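Local coordinates for protein internalin C2 (Listeria monocytogenes serotype 4b str. F2365, PDB 4FHO) that belongs to the internalin family of leucine-rich-repeat proteins and probably takes part in bacterial adhesion to, or invasion of, host cells, at residues N149-A154 and L172-N177. Numbering follows the deposited sequence.
Sequences NISPLA and LTPLAN
The pyrrolidine ring of Pro174 sets its CB–CG edge over one face of the peptide group joining Ile150 and Ser151. Pro174 CB lies 3.3 Å from Ile150 O, and Pro174 CG lies 3.5 Å from Ser151 N. The ring thus covers the peptide by van der Waals contact. Both polar atoms of the peptide are engaged within their own segment. Ile150 O accepts from Leu153 N, a bond of the 3-10 turn. Ser151 N donates to Asn149 OD1 at 3.1 Å, closing an Asx turn. This N-H reaches OD1 from above the amide plane, 64° out of it. Ser151 OG also bonds to OD1, much nearer that plane, so two bonds grip one oxygen.

The inner side is apolar. Ile150 is modelled in two conformers; in one of them CG2 meets Leu175 CD2 at 3.6 Å. In that same conformer CD1 reaches Leu172 CD2 more loosely. In Leu175, CD1 runs anti to CA (chi2 -174°), and CD2 is the branch turned to Ile150. At the other end, Ala154 CA makes a CA-H...O contact with Pro174 O at 3.3 Å.

The two 3-10 turns belong to successive leucine-rich repeat coils, with equivalent prolines 22 residues apart. Pro152 likewise touches Thr129 of an earlier loop. Beneath them, Leu153 and Leu175 both pack on Leu162 of strand 161-163 in the parallel sheet.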
# COMPACT_ATOMS: atom_id res chain seq x y z
N ASN A 149 -9.00 8.58 -11.33
CA ASN A 149 -8.92 7.53 -12.36
C ASN A 149 -8.44 6.19 -11.77
O ASN A 149 -7.38 6.15 -11.17
CB ASN A 149 -7.97 8.01 -13.48
CG ASN A 149 -8.02 7.16 -14.73
OD1 ASN A 149 -8.89 6.30 -14.90
ND2 ASN A 149 -7.11 7.44 -15.65
N ILE A 150 -9.23 5.13 -11.97
CA ILE A 150 -8.90 3.75 -11.53
C ILE A 150 -8.34 2.91 -12.70
O ILE A 150 -7.99 1.74 -12.52
CB ILE A 150 -10.15 3.05 -10.93
CG1 ILE A 150 -10.72 3.83 -9.75
CG2 ILE A 150 -9.83 1.67 -10.38
CD1 ILE A 150 -11.87 3.08 -9.10
N SER A 151 -8.20 3.50 -13.90
CA SER A 151 -7.68 2.75 -15.08
C SER A 151 -6.42 1.90 -14.82
O SER A 151 -6.38 0.75 -15.25
CB SER A 151 -7.45 3.68 -16.29
OG SER A 151 -8.70 4.15 -16.75
N PRO A 152 -5.43 2.44 -14.07
CA PRO A 152 -4.23 1.65 -13.76
C PRO A 152 -4.40 0.37 -12.95
O PRO A 152 -3.50 -0.44 -12.97
CB PRO A 152 -3.36 2.65 -12.99
CG PRO A 152 -3.78 3.97 -13.52
CD PRO A 152 -5.26 3.82 -13.58
N LEU A 153 -5.53 0.21 -12.25
CA LEU A 153 -5.84 -1.04 -11.53
C LEU A 153 -6.38 -2.20 -12.37
O LEU A 153 -6.43 -3.32 -11.86
CB LEU A 153 -6.84 -0.77 -10.38
CG LEU A 153 -6.58 0.37 -9.41
CD1 LEU A 153 -7.61 0.32 -8.29
CD2 LEU A 153 -5.16 0.31 -8.86
N ALA A 154 -6.77 -1.95 -13.63
CA ALA A 154 -7.47 -2.94 -14.46
C ALA A 154 -6.76 -4.28 -14.64
O ALA A 154 -7.42 -5.32 -14.69
CB ALA A 154 -7.82 -2.34 -15.83
N LEU A 172 -16.29 2.98 -12.39
CA LEU A 172 -15.86 1.66 -11.87
C LEU A 172 -15.54 0.64 -12.97
O LEU A 172 -15.22 -0.51 -12.67
CB LEU A 172 -16.90 1.10 -10.90
CG LEU A 172 -17.18 1.90 -9.62
CD1 LEU A 172 -18.24 1.17 -8.80
CD2 LEU A 172 -15.91 2.12 -8.79
N THR A 173 -15.61 1.06 -14.24
CA THR A 173 -15.29 0.20 -15.38
C THR A 173 -13.92 -0.50 -15.30
O THR A 173 -13.86 -1.69 -15.61
CB THR A 173 -15.45 0.96 -16.72
OG1 THR A 173 -16.80 1.44 -16.81
CG2 THR A 173 -15.15 0.06 -17.92
N PRO A 174 -12.86 0.17 -14.78
CA PRO A 174 -11.58 -0.53 -14.57
C PRO A 174 -11.61 -1.75 -13.63
O PRO A 174 -10.71 -2.57 -13.70
CB PRO A 174 -10.67 0.56 -14.01
CG PRO A 174 -11.22 1.81 -14.58
CD PRO A 174 -12.70 1.61 -14.52
N LEU A 175 -12.64 -1.86 -12.80
CA LEU A 175 -12.80 -3.00 -11.88
C LEU A 175 -13.45 -4.25 -12.49
O LEU A 175 -13.46 -5.29 -11.83
CB LEU A 175 -13.58 -2.56 -10.63
CG LEU A 175 -13.12 -1.29 -9.91
CD1 LEU A 175 -13.94 -1.13 -8.63
CD2 LEU A 175 -11.62 -1.31 -9.61
N ALA A 176 -13.94 -4.16 -13.74
CA ALA A 176 -14.71 -5.24 -14.40
C ALA A 176 -14.05 -6.62 -14.47
O ALA A 176 -14.74 -7.63 -14.42
CB ALA A 176 -15.13 -4.81 -15.80
N ASN A 177 -12.71 -6.65 -14.58
CA ASN A 177 -11.93 -7.90 -14.69
C ASN A 177 -11.29 -8.38 -13.37
O ASN A 177 -10.59 -9.39 -13.38
CB ASN A 177 -10.81 -7.72 -15.75
CG ASN A 177 -10.46 -8.99 -16.53
OD1 ASN A 177 -10.96 -10.09 -16.28
ND2 ASN A 177 -9.56 -8.83 -17.48